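Local coordinates for stage II sporulation E family protein (Thermanaerovibrio acidaminovorans, PDB 3RNR) that is of unknown function but, as a member of the protein phosphatase 2C family, probably removes phosphate groups from phosphorylated proteins, at residues K10-V15 / G38-G43; V160-D165 / T205-I210; L86-V91 / E144-E149; V14-M19 / A72-A77; L98-R103 / A156-L161. All coordinates share one frame; numbering follows the deposited sequence.

Overall arrangement
All five contacts lie in one PP2C-type domain, whose core is two stacked beta sheets. Contacts 1, 3 and 4 involve the antiparallel sheet; contacts 2 and 5 lie in the mixed sheet facing it. Contacts 1 and 4 start on the same strand, 10-18, which carries helix 25-41 in contact 1 and pairs with strand 72-80 in contact 4. Contact 3 follows, at edge strand 146-153. Contact 2 begins on strand 159-164, where contact 5 ends. Centres of contacts 2 and 4 are about 10 Å apart, with Val15 and Val162 meeting between the sheets; those of contacts 4 and 5 are about 21 Å apart. Segments of contacts 3 and 5 alternate along the chain, tying the two sheets together.

Contact 1 of 5, residues K10-V15 / G38-G43; sequences KAYCVV and GVLDAG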
# COMPACT_ATOMS: atom_id res chain seq x y z
N LYS B 10 -8.40 10.30 -1.27
CA LYS B 10 -8.81 8.98 -0.79
C LYS B 10 -7.80 8.22 0.07
O LYS B 10 -6.59 8.36 -0.09
CB LYS B 10 -9.21 8.11 -1.98
CG LYS B 10 -10.39 8.68 -2.78
CD LYS B 10 -10.82 7.75 -3.89
CE LYS B 10 -11.91 8.38 -4.72
NZ LYS B 10 -12.05 7.71 -6.04
N ALA B 11 -8.33 7.41 0.98
CA ALA B 11 -7.53 6.40 1.66
C ALA B 11 -8.10 5.07 1.20
O ALA B 11 -9.32 4.89 1.18
CB ALA B 11 -7.67 6.53 3.15
N TYR B 12 -7.23 4.14 0.81
CA TYR B 12 -7.70 2.90 0.19
C TYR B 12 -7.06 1.69 0.83
O TYR B 12 -6.03 1.80 1.51
CB TYR B 12 -7.38 2.91 -1.31
CG TYR B 12 -5.90 2.98 -1.61
CD1 TYR B 12 -5.09 1.84 -1.57
CD2 TYR B 12 -5.29 4.19 -1.91
CE1 TYR B 12 -3.73 1.91 -1.84
CE2 TYR B 12 -3.94 4.27 -2.19
CZ TYR B 12 -3.17 3.13 -2.14
OH TYR B 12 -1.82 3.23 -2.41
N CYS B 13 -7.66 0.53 0.59
CA CYS B 13 -7.11 -0.74 1.07
C CYS B 13 -7.36 -1.80 0.01
O CYS B 13 -8.35 -1.75 -0.72
CB CYS B 13 -7.77 -1.15 2.39
SG CYS B 13 -9.60 -1.24 2.37
N VAL B 14 -6.45 -2.76 -0.08
CA VAL B 14 -6.61 -3.83 -1.05
C VAL B 14 -5.97 -5.11 -0.53
O VAL B 14 -4.96 -5.06 0.18
CB VAL B 14 -6.02 -3.41 -2.44
CG1 VAL B 14 -4.64 -2.84 -2.29
CG2 VAL B 14 -6.01 -4.61 -3.41
N VAL B 15 -6.59 -6.24 -0.84
CA VAL B 15 -5.97 -7.54 -0.65
C VAL B 15 -6.03 -8.28 -1.97
O VAL B 15 -7.01 -8.18 -2.70
CB VAL B 15 -6.68 -8.38 0.45
CG1 VAL B 15 -6.46 -7.75 1.84
CG2 VAL B 15 -8.20 -8.54 0.15
N GLY B 38 -1.48 1.42 -8.47
CA GLY B 38 -1.25 2.54 -9.36
C GLY B 38 -2.51 3.36 -9.59
O GLY B 38 -2.48 4.59 -9.59
N VAL B 39 -3.64 2.67 -9.79
CA VAL B 39 -4.91 3.35 -10.01
C VAL B 39 -5.37 4.05 -8.73
O VAL B 39 -5.72 5.23 -8.74
CB VAL B 39 -6.01 2.36 -10.47
CG1 VAL B 39 -7.40 2.97 -10.31
CG2 VAL B 39 -5.78 1.95 -11.93
N LEU B 40 -5.35 3.33 -7.62
CA LEU B 40 -5.81 3.88 -6.34
C LEU B 40 -4.98 5.09 -5.91
O LEU B 40 -5.52 6.09 -5.43
CB LEU B 40 -5.77 2.80 -5.25
CG LEU B 40 -6.70 1.63 -5.55
CD1 LEU B 40 -6.35 0.43 -4.67
CD2 LEU B 40 -8.15 2.07 -5.35
N ASP B 41 -3.68 4.99 -6.08
CA ASP B 41 -2.80 6.08 -5.66
C ASP B 41 -3.06 7.34 -6.47
O ASP B 41 -2.81 8.45 -6.01
CB ASP B 41 -1.33 5.67 -5.78
CG ASP B 41 -0.40 6.86 -5.61
OD1 ASP B 41 -0.18 7.29 -4.45
OD2 ASP B 41 0.12 7.36 -6.62
N ALA B 42 -3.59 7.15 -7.67
CA ALA B 42 -3.89 8.27 -8.55
C ALA B 42 -5.31 8.79 -8.33
O ALA B 42 -5.75 9.70 -9.02
CB ALA B 42 -3.68 7.88 -10.02
N GLY B 43 -6.01 8.22 -7.35
CA GLY B 43 -7.34 8.68 -7.00
C GLY B 43 -8.48 7.95 -7.68
O GLY B 43 -9.64 8.36 -7.60
O HOH W 1 -0.89 5.71 -2.39
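Lys10 NZ is gripped by two successive backbone carbonyls just past the end of helix 25-41: it donates to Gly43 O at 2.9 Å and, more weakly, to Gly44 O. The ammonium comes at Gly43 O from above the carbonyl plane, 42° out of it. An extended chain beyond CG carries NZ there, and Lys10 CE follows it to within 3.7 Å of Gly43 O. Gly43 ends the helix in a Schellman motif with positive phi, a backbone shape suited to glycine, so the lysine ties the strand to the residue where the chain leaves the helix.

Further along the strand, Leu40 packs on one face of the Tyr12 ring. Leu40 CB stands over the middle of that face, 3.6 Å from the centroid and 11° off the ring normal, a CH-pi contact. Leu40 CD1 reaches past it to Tyr12 CD1 at 3.6 Å and, more loosely, to Val14 CG1. With chi1 62°, Tyr12 CG sits between its own backbone N and carbonyl carbon. The phenol then points to Asp41: Tyr12 OH donates to a water at 2.6 Å, lying in the ring plane at its edge, and that water donates to Asp41 OD1 at 2.7 Å. Asp41 OD1 is also hydrogen-bonded to Ser1 OG of the second subunit, so this polar bridge runs into the dimer interface.

Helix 25-41 thus lies across the outer face of strand 10-18. Leu40 also touches Val76 of strand 72-80 and Ala49 of helix 46-63, while Cys13, on the other face of the strand, packs on strands 159-164 and 205-210.

Contact 2 of 5, residues V160-D165 / T205-I210; sequences VLVVSD and TLALVI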
# COMPACT_ATOMS: atom_id res chain seq x y z
N VAL B 160 -13.91 0.36 6.57
CA VAL B 160 -14.09 -0.80 5.72
C VAL B 160 -12.93 -1.77 5.93
O VAL B 160 -11.78 -1.36 6.18
CB VAL B 160 -14.19 -0.37 4.23
CG1 VAL B 160 -12.93 0.41 3.81
CG2 VAL B 160 -14.43 -1.59 3.31
N LEU B 161 -13.24 -3.06 5.84
CA LEU B 161 -12.25 -4.11 5.97
C LEU B 161 -12.35 -5.04 4.77
O LEU B 161 -13.44 -5.48 4.42
CB LEU B 161 -12.47 -4.89 7.27
CG LEU B 161 -11.62 -6.15 7.48
CD1 LEU B 161 -10.29 -5.77 8.01
CD2 LEU B 161 -12.31 -7.11 8.43
N VAL B 162 -11.21 -5.31 4.13
CA VAL B 162 -11.15 -6.31 3.08
C VAL B 162 -10.32 -7.52 3.55
O VAL B 162 -9.33 -7.38 4.27
CB VAL B 162 -10.64 -5.73 1.74
CG1 VAL B 162 -11.63 -4.68 1.18
CG2 VAL B 162 -9.25 -5.11 1.90
N VAL B 163 -10.74 -8.71 3.12
CA VAL B 163 -10.23 -9.97 3.67
C VAL B 163 -9.95 -10.97 2.56
O VAL B 163 -10.80 -11.17 1.70
CB VAL B 163 -11.31 -10.65 4.52
CG1 VAL B 163 -10.74 -11.85 5.25
CG2 VAL B 163 -11.91 -9.67 5.49
N SER B 164 -8.76 -11.58 2.58
CA SER B 164 -8.46 -12.76 1.75
C SER B 164 -8.04 -13.90 2.65
O SER B 164 -7.03 -13.82 3.35
CB SER B 164 -7.32 -12.43 0.78
OG SER B 164 -6.90 -13.59 0.09
N ASP B 165 -8.93 -14.86 2.80
CA ASP B 165 -8.70 -16.13 3.47
C ASP B 165 -8.68 -17.49 2.76
O ASP B 165 -8.88 -18.49 3.44
CB ASP B 165 -9.34 -16.18 4.87
CG ASP B 165 -10.81 -16.19 4.81
OD1 ASP B 165 -11.34 -16.26 3.68
OD2 ASP B 165 -11.43 -16.16 5.89
N THR B 205 -5.57 -12.67 5.43
CA THR B 205 -4.86 -11.43 5.11
C THR B 205 -5.88 -10.30 5.17
O THR B 205 -6.98 -10.43 4.62
CB THR B 205 -4.19 -11.51 3.71
OG1 THR B 205 -3.15 -12.50 3.74
CG2 THR B 205 -3.55 -10.18 3.34
N LEU B 206 -5.52 -9.21 5.84
CA LEU B 206 -6.47 -8.15 6.16
C LEU B 206 -5.92 -6.79 5.80
O LEU B 206 -4.71 -6.54 5.96
CB LEU B 206 -6.78 -8.13 7.67
CG LEU B 206 -7.38 -9.37 8.34
CD1 LEU B 206 -7.57 -9.10 9.83
CD2 LEU B 206 -8.70 -9.76 7.68
N ALA B 207 -6.79 -5.91 5.32
CA ALA B 207 -6.44 -4.51 5.13
C ALA B 207 -7.68 -3.70 5.45
O ALA B 207 -8.81 -4.12 5.18
CB ALA B 207 -5.97 -4.24 3.72
N LEU B 208 -7.47 -2.52 6.02
CA LEU B 208 -8.62 -1.74 6.44
C LEU B 208 -8.40 -0.25 6.37
O LEU B 208 -7.27 0.24 6.45
CB LEU B 208 -9.06 -2.14 7.85
CG LEU B 208 -8.03 -1.94 8.93
CD1 LEU B 208 -8.34 -0.66 9.69
CD2 LEU B 208 -8.06 -3.14 9.88
N VAL B 209 -9.48 0.50 6.24
CA VAL B 209 -9.46 1.95 6.32
C VAL B 209 -10.46 2.43 7.35
O VAL B 209 -11.54 1.92 7.40
CB VAL B 209 -9.78 2.60 5.00
CG1 VAL B 209 -9.75 4.12 5.14
CG2 VAL B 209 -8.87 2.14 3.93
N ILE B 210 -10.08 3.38 8.17
CA ILE B 210 -10.97 4.04 9.11
C ILE B 210 -10.99 5.52 8.80
O ILE B 210 -9.96 6.13 8.67
CB ILE B 210 -10.52 3.91 10.55
CG1 ILE B 210 -10.25 2.47 10.92
CG2 ILE B 210 -11.52 4.51 11.48
CD1 ILE B 210 -11.38 1.64 10.88
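Leu161 and Leu208 are paired across two antiparallel strands, and the Leu161 side chain leans over its neighbour. From CB the chain runs with CG anti to the backbone N (chi1 172°), which brings Leu161 CG to 4.2 Å from Ala207 O. Leu161 CD1 goes further in: it lies 3.6 Å from Ala207 O and 3.8 Å from Leu208 CB, and so rests against CB of both Leu206 and Leu208. On the same face, Val163 stands side by side with Leu206, both methyls of the valine close to Leu206 CD2.

The other face carries Val160 against Val209 and Val162 against Ala207, where Val162 CG2 meets Ala207 CB at 3.9 Å. Three hydrogen-bonded pairs, Val160 with Val209, Val162 with Ala207 and Ser164 with Thr205, each give two bonds; that from Val162 N to Ala207 O is 2.9 Å long and nearly straight (168°).

The face of Val162 and Ala207 packs on Val15 and Cys13 of strand 10-18 in the second sheet, and Leu208 touches strand 176-181. These are two neighbouring inner strands, mostly aliphatic, inside the beta sandwich that helices flank in PP2C phosphatases.

Contact 3 of 5, residues L86-V91 / E144-E149; sequences LEWASV and EISTSE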
# COMPACT_ATOMS: atom_id res chain seq x y z
N LEU B 86 -17.72 5.87 0.87
CA LEU B 86 -17.04 4.62 0.66
C LEU B 86 -17.45 3.97 -0.66
O LEU B 86 -18.64 3.90 -0.98
CB LEU B 86 -17.40 3.67 1.79
CG LEU B 86 -17.00 2.20 1.66
CD1 LEU B 86 -15.48 2.06 1.71
CD2 LEU B 86 -17.64 1.38 2.76
N GLU B 87 -16.47 3.48 -1.41
CA GLU B 87 -16.73 2.59 -2.55
C GLU B 87 -15.90 1.32 -2.40
O GLU B 87 -14.88 1.33 -1.71
CB GLU B 87 -16.38 3.27 -3.88
CG GLU B 87 -17.25 4.50 -4.20
CD GLU B 87 -17.10 4.91 -5.64
OE1 GLU B 87 -15.99 5.31 -6.06
OE2 GLU B 87 -18.09 4.79 -6.37
N TRP B 88 -16.31 0.24 -3.05
CA TRP B 88 -15.57 -1.01 -2.95
C TRP B 88 -15.82 -1.89 -4.17
O TRP B 88 -16.77 -1.67 -4.93
CB TRP B 88 -15.92 -1.77 -1.65
CG TRP B 88 -17.40 -2.04 -1.52
CD1 TRP B 88 -18.32 -1.27 -0.86
CD2 TRP B 88 -18.12 -3.16 -2.06
NE1 TRP B 88 -19.58 -1.84 -0.97
CE2 TRP B 88 -19.48 -2.99 -1.71
CE3 TRP B 88 -17.75 -4.28 -2.83
CZ2 TRP B 88 -20.47 -3.90 -2.08
CZ3 TRP B 88 -18.74 -5.18 -3.21
CH2 TRP B 88 -20.09 -4.99 -2.83
N ALA B 89 -14.93 -2.86 -4.38
CA ALA B 89 -15.13 -3.83 -5.44
C ALA B 89 -14.39 -5.12 -5.10
O ALA B 89 -13.39 -5.09 -4.38
CB ALA B 89 -14.67 -3.27 -6.78
N SER B 90 -14.88 -6.24 -5.61
CA SER B 90 -14.20 -7.50 -5.34
C SER B 90 -14.46 -8.51 -6.44
O SER B 90 -15.47 -8.45 -7.14
CB SER B 90 -14.58 -8.06 -3.97
OG SER B 90 -15.90 -8.55 -3.94
N VAL B 91 -13.51 -9.42 -6.62
CA VAL B 91 -13.65 -10.47 -7.62
C VAL B 91 -13.15 -11.77 -7.01
O VAL B 91 -12.00 -11.84 -6.54
CB VAL B 91 -12.85 -10.15 -8.90
CG1 VAL B 91 -12.93 -11.31 -9.89
CG2 VAL B 91 -13.37 -8.85 -9.56
N GLU B 144 -18.08 -10.50 -14.13
CA GLU B 144 -18.74 -10.50 -12.83
C GLU B 144 -17.83 -9.87 -11.80
O GLU B 144 -16.82 -10.47 -11.43
CB GLU B 144 -19.10 -11.94 -12.39
CG GLU B 144 -20.08 -12.66 -13.32
CD GLU B 144 -21.38 -11.89 -13.52
OE1 GLU B 144 -22.03 -11.51 -12.51
OE2 GLU B 144 -21.76 -11.65 -14.69
N ILE B 145 -18.21 -8.69 -11.33
CA ILE B 145 -17.47 -7.98 -10.31
C ILE B 145 -18.47 -7.54 -9.25
O ILE B 145 -19.50 -6.97 -9.58
CB ILE B 145 -16.80 -6.72 -10.89
CG1 ILE B 145 -15.96 -7.09 -12.11
CG2 ILE B 145 -15.96 -6.02 -9.79
CD1 ILE B 145 -15.50 -5.91 -12.96
N SER B 146 -18.20 -7.83 -7.99
CA SER B 146 -19.09 -7.37 -6.93
C SER B 146 -18.67 -5.94 -6.62
O SER B 146 -17.48 -5.70 -6.41
CB SER B 146 -18.93 -8.28 -5.70
OG SER B 146 -19.90 -7.98 -4.69
N THR B 147 -19.60 -4.98 -6.64
CA THR B 147 -19.26 -3.56 -6.43
C THR B 147 -20.28 -2.80 -5.59
O THR B 147 -21.45 -3.17 -5.54
CB THR B 147 -19.14 -2.77 -7.78
OG1 THR B 147 -20.42 -2.71 -8.42
CG2 THR B 147 -18.17 -3.43 -8.73
N SER B 148 -19.83 -1.72 -4.94
CA SER B 148 -20.73 -0.77 -4.32
C SER B 148 -21.54 -0.14 -5.44
O SER B 148 -21.16 -0.22 -6.62
CB SER B 148 -19.95 0.32 -3.59
OG SER B 148 -18.87 0.78 -4.39
N GLU B 149 -22.69 0.44 -5.11
CA GLU B 149 -23.38 1.15 -6.17
C GLU B 149 -23.36 2.64 -5.86
O GLU B 149 -22.35 3.27 -6.14
CB GLU B 149 -24.82 0.63 -6.22
CG GLU B 149 -24.93 -0.74 -6.83
CD GLU B 149 -24.65 -0.70 -8.32
OE1 GLU B 149 -24.85 0.37 -8.94
OE2 GLU B 149 -24.21 -1.73 -8.86
O HOH W 2 -19.76 2.83 -5.94
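Trp88, Ser148 and Ser146 carry this contact. Ser148 bonds both backbone polar atoms of Trp88, its N and its O: Trp88 N donates to Ser148 OG at 2.9 Å with an N-H...O angle of 164°, a side-chain oxygen standing in for a backbone carbonyl, and Ser148 N donates to Trp88 O at 3.1 Å from above the carbonyl plane. The Ser148 chi1 of 45° sets OG between its own N and carbonyl carbon, turned to Trp88 N. Ser148 OG itself donates to a water at 2.7 Å, which in turn donates to Glu87 OE2 and Glu149 O.

One face of the Trp88 indole is covered by the backbone of Thr147 and Ser148. Ser148 CB sits over the five-membered ring, 3.6 Å from its centroid, in a CH-pi contact, and Ser148 N and Thr147 C lie over the same face. Ser146 instead comes to the edge of the six-membered ring, its OG 3.4 Å from Trp88 CZ3. That hydroxyl accepts a hydrogen bond from Leu109 N, which fixes it beside the indole.

Ser146 also forms an antiparallel hydrogen-bonded pair with Ser90, with bonds in both directions, that from Ser90 N to Ser146 O being 2.8 Å long. On the side of Ala89, Ile145 CG2 packs on Val91 CG2 at 3.8 Å. Trp88 also packs on Val96 and Leu107, so the indole reaches over to the second sheet. The pairing marks the outer edge of the antiparallel sheet, where strand 146-153 is interrupted, in a PP2C-type beta sandwich.

Contact 4 of 5, residues V14-M19 / A72-A77; sequences VVVDGM and ATMAVA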
# COMPACT_ATOMS: atom_id res chain seq x y z
N VAL B 14 -6.45 -2.76 -0.08
CA VAL B 14 -6.61 -3.83 -1.05
C VAL B 14 -5.97 -5.11 -0.53
O VAL B 14 -4.96 -5.06 0.18
CB VAL B 14 -6.02 -3.41 -2.44
CG1 VAL B 14 -4.64 -2.84 -2.29
CG2 VAL B 14 -6.01 -4.61 -3.41
N VAL B 15 -6.59 -6.24 -0.84
CA VAL B 15 -5.97 -7.54 -0.65
C VAL B 15 -6.03 -8.28 -1.97
O VAL B 15 -7.01 -8.18 -2.70
CB VAL B 15 -6.68 -8.38 0.45
CG1 VAL B 15 -6.46 -7.75 1.84
CG2 VAL B 15 -8.20 -8.54 0.15
N VAL B 16 -4.97 -9.03 -2.26
CA VAL B 16 -4.88 -9.80 -3.49
C VAL B 16 -4.28 -11.17 -3.17
O VAL B 16 -3.29 -11.25 -2.44
CB VAL B 16 -3.94 -9.12 -4.52
CG1 VAL B 16 -3.88 -9.95 -5.78
CG2 VAL B 16 -4.43 -7.71 -4.86
N ASP B 17 -4.85 -12.24 -3.71
CA ASP B 17 -4.19 -13.54 -3.59
C ASP B 17 -4.17 -14.36 -4.87
O ASP B 17 -5.18 -14.47 -5.56
CB ASP B 17 -4.77 -14.36 -2.44
CG ASP B 17 -3.89 -14.29 -1.20
OD1 ASP B 17 -4.35 -13.77 -0.16
OD2 ASP B 17 -2.74 -14.75 -1.29
N GLY B 18 -3.02 -14.94 -5.19
CA GLY B 18 -2.93 -15.76 -6.38
C GLY B 18 -3.82 -16.98 -6.22
O GLY B 18 -4.10 -17.40 -5.09
N MSE B 19 -4.23 -17.57 -7.34
CA MSE B 19 -5.10 -18.74 -7.27
C MSE B 19 -4.13 -19.90 -7.18
O MSE B 19 -3.46 -20.25 -8.16
CB MSE B 19 -5.91 -18.90 -8.57
CG MSE B 19 -6.87 -17.76 -8.91
SE MSE B 19 -8.56 -18.09 -8.08
CE MSE B 19 -9.27 -19.45 -9.29
N ALA B 72 -5.81 -14.38 -10.00
CA ALA B 72 -5.81 -13.97 -8.61
C ALA B 72 -7.21 -13.55 -8.23
O ALA B 72 -8.04 -13.30 -9.10
CB ALA B 72 -4.83 -12.80 -8.41
N THR B 73 -7.49 -13.47 -6.93
CA THR B 73 -8.76 -12.93 -6.46
C THR B 73 -8.38 -11.68 -5.68
O THR B 73 -7.23 -11.55 -5.25
CB THR B 73 -9.50 -13.90 -5.52
OG1 THR B 73 -8.63 -14.26 -4.44
CG2 THR B 73 -9.87 -15.16 -6.28
N MSE B 74 -9.30 -10.74 -5.53
CA MSE B 74 -8.95 -9.52 -4.82
C MSE B 74 -10.18 -8.81 -4.27
O MSE B 74 -11.29 -9.04 -4.74
CB MSE B 74 -8.18 -8.58 -5.76
CG MSE B 74 -9.02 -8.03 -6.90
SE MSE B 74 -8.00 -6.86 -8.07
CE MSE B 74 -7.68 -5.40 -6.82
N ALA B 75 -9.98 -7.95 -3.28
CA ALA B 75 -11.03 -7.06 -2.84
C ALA B 75 -10.38 -5.71 -2.56
O ALA B 75 -9.26 -5.66 -2.06
CB ALA B 75 -11.71 -7.60 -1.58
N VAL B 76 -11.09 -4.64 -2.89
CA VAL B 76 -10.52 -3.30 -2.77
C VAL B 76 -11.59 -2.31 -2.31
O VAL B 76 -12.77 -2.43 -2.67
CB VAL B 76 -9.87 -2.87 -4.10
CG1 VAL B 76 -10.81 -3.14 -5.26
CG2 VAL B 76 -9.47 -1.40 -4.06
N ALA B 77 -11.19 -1.32 -1.52
CA ALA B 77 -12.14 -0.30 -1.10
C ALA B 77 -11.41 1.03 -0.96
O ALA B 77 -10.19 1.07 -0.80
CB ALA B 77 -12.81 -0.71 0.21
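Met74 (selenomethionine) reaches back along the neighbouring strand to Val14. Its CG lies between the backbone N and carbonyl carbon (chi1 67°), the chain then runs straight and bends only at its last torsion, so that Met74 CE arrives 3.9 Å from Val14 CG2. Met74 CB meanwhile stands beside Val16 CG2, the two side chains pointing the same way. Val16 has CG1 anti to the backbone N (chi1 -180°), which presents that methyl to Ala72 CB at 4.0 Å. This face, with Val14 and Val76, lies against helices 25-41 and 46-63.

The opposite face holds Val15, Ala75, Asp17 and Thr73. Val15 turns CG2 to Ala75 CB at 4.0 Å, and Val15 and Ala75 pack on Val162 of the facing sheet. At the end of the pairing, Met19 (selenomethionine) is bent at its second and third torsions; the side chains of Met19 and Thr73 cross at about a right angle, Met19 SE 3.7 Å from Thr73 CG2.

Paired backbone bonds join Val15 with Ala75 and Asp17 with Thr73.

Polar groups gather where the apolar strands end. The Asp17 side chain, at an unusual chi1 of -100°, leads away from strand 72-77 to Ser164 and Arg169: its OD1 is hydrogen-bonded to Ser164 OG and salt-bridged to Arg169, two bonds that hold the carboxylate. Thr73 OG1 is hydrogen-bonded to Tyr168 OH. A glycerol, probably from the crystallisation liquor, hydrogen-bonds to Asp17 OD2 and Gly18 N. In PP2C relatives an Asp-Gly pair at this position of the fold takes part in binding metal ions, consistent with Asp17 and Gly18 lying at the corresponding site here.

Contact 5 of 5, residues L98-R103 / A156-L161; sequences LFKGGR and AGEGVL
Gly157 O approaches the Phe99 ring obliquely, 3.7 Å from its CE2, and the backbone here has a positive phi (94°) that suits glycine. Glu158 follows, and its side chain crosses that of Lys100: Glu158 OE2 rests on the lysine methylenes, 3.4 Å from Lys100 CG. The ammonium and carboxylate stop short of a salt bridge, Lys100 NZ lying 4.4 Å from Glu158 OE2. A water joins them instead, taking a bond from Lys100 NZ and giving one to Glu158 OE1, each 2.7 Å long. Glu158 OE1 also accepts from the backbone N of Glu155, three residues back in the loop, which helps to hold the carboxylate.

Gly159 then opens the strand and forms the hydrogen-bonded pair with Phe99. Here strand 95-100 joins 159-164 in the mixed sheet of the PP2C fold, and beyond Lys100 the chain reverses in a type I' turn through Gly101 and Gly102. Gly159 N donates to Phe99 O at 3.0 Å on a lone pair, whereas Phe99 N, at 2.8 Å, meets Gly159 O from above its carbonyl plane, 48° out of it. With CG anti to the backbone N (chi1 178°), the Phe99 ring is brought edge-on near Gly159 N, and it also packs on Val193 of helix 186-193.

Val160 faces Leu98 as a non-hydrogen-bonded pair, and Leu98 CD1 reaches Gly159 O at 3.5 Å. Leu86 of the facing sheet touches both Val160 and Leu98.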
# COMPACT_ATOMS: atom_id res chain seq x y z
N LEU B 98 -18.31 -3.71 5.96
CA LEU B 98 -18.46 -2.39 6.53
C LEU B 98 -18.19 -2.45 8.04
O LEU B 98 -18.74 -3.32 8.73
CB LEU B 98 -19.90 -1.91 6.32
CG LEU B 98 -20.24 -0.54 6.91
CD1 LEU B 98 -19.48 0.55 6.17
CD2 LEU B 98 -21.76 -0.30 6.84
N PHE B 99 -17.38 -1.53 8.56
CA PHE B 99 -17.24 -1.44 10.01
C PHE B 99 -18.05 -0.25 10.50
O PHE B 99 -17.70 0.91 10.25
CB PHE B 99 -15.79 -1.31 10.46
CG PHE B 99 -15.63 -1.17 11.95
CD1 PHE B 99 -16.05 -2.18 12.80
CD2 PHE B 99 -15.08 -0.02 12.50
CE1 PHE B 99 -15.92 -2.05 14.19
CE2 PHE B 99 -14.94 0.12 13.89
CZ PHE B 99 -15.36 -0.90 14.73
N LYS B 100 -19.16 -0.55 11.16
CA LYS B 100 -20.08 0.48 11.62
C LYS B 100 -20.86 -0.06 12.81
O LYS B 100 -21.12 -1.26 12.90
CB LYS B 100 -21.02 0.87 10.48
CG LYS B 100 -22.12 1.80 10.87
CD LYS B 100 -22.83 2.32 9.65
CE LYS B 100 -23.92 3.32 10.04
NZ LYS B 100 -24.53 3.94 8.83
N GLY B 101 -21.24 0.83 13.72
CA GLY B 101 -21.99 0.43 14.90
C GLY B 101 -21.31 -0.68 15.68
O GLY B 101 -21.98 -1.54 16.26
N GLY B 102 -19.98 -0.66 15.70
CA GLY B 102 -19.20 -1.64 16.44
C GLY B 102 -19.21 -3.04 15.84
O GLY B 102 -18.70 -3.98 16.45
N ARG B 103 -19.77 -3.19 14.65
CA ARG B 103 -19.87 -4.49 13.97
C ARG B 103 -19.25 -4.48 12.57
O ARG B 103 -19.13 -3.44 11.94
CB ARG B 103 -21.33 -4.91 13.85
CG ARG B 103 -22.00 -5.30 15.16
CD ARG B 103 -23.40 -5.88 14.93
NE ARG B 103 -24.40 -4.85 14.64
CZ ARG B 103 -25.64 -4.86 15.14
NH1 ARG B 103 -26.49 -3.89 14.83
NH2 ARG B 103 -26.02 -5.84 15.95
N ALA B 156 -16.87 9.60 11.06
CA ALA B 156 -15.56 9.34 11.63
C ALA B 156 -15.62 8.11 12.53
O ALA B 156 -16.57 7.94 13.32
CB ALA B 156 -15.10 10.54 12.42
N GLY B 157 -14.62 7.24 12.41
CA GLY B 157 -14.55 6.05 13.25
C GLY B 157 -15.16 4.83 12.60
O GLY B 157 -14.92 3.69 13.03
N GLU B 158 -16.01 5.07 11.60
CA GLU B 158 -16.49 4.03 10.70
C GLU B 158 -15.46 3.70 9.61
O GLU B 158 -14.56 4.49 9.34
CB GLU B 158 -17.85 4.39 10.13
CG GLU B 158 -18.91 4.48 11.22
CD GLU B 158 -20.23 5.02 10.71
OE1 GLU B 158 -20.29 5.44 9.54
OE2 GLU B 158 -21.20 5.04 11.49
N GLY B 159 -15.57 2.53 9.00
CA GLY B 159 -14.58 2.16 8.01
C GLY B 159 -14.93 0.92 7.21
O GLY B 159 -16.09 0.51 7.15
N VAL B 160 -13.91 0.36 6.57
CA VAL B 160 -14.09 -0.80 5.72
C VAL B 160 -12.93 -1.77 5.93
O VAL B 160 -11.78 -1.36 6.18
CB VAL B 160 -14.19 -0.37 4.23
CG1 VAL B 160 -12.93 0.41 3.81
CG2 VAL B 160 -14.43 -1.59 3.31
N LEU B 161 -13.24 -3.06 5.84
CA LEU B 161 -12.25 -4.11 5.97
C LEU B 161 -12.35 -5.04 4.77
O LEU B 161 -13.44 -5.48 4.42
CB LEU B 161 -12.47 -4.89 7.27
CG LEU B 161 -11.62 -6.15 7.48
CD1 LEU B 161 -10.29 -5.77 8.01
CD2 LEU B 161 -12.31 -7.11 8.43
O HOH W 3 -22.54 5.69 8.16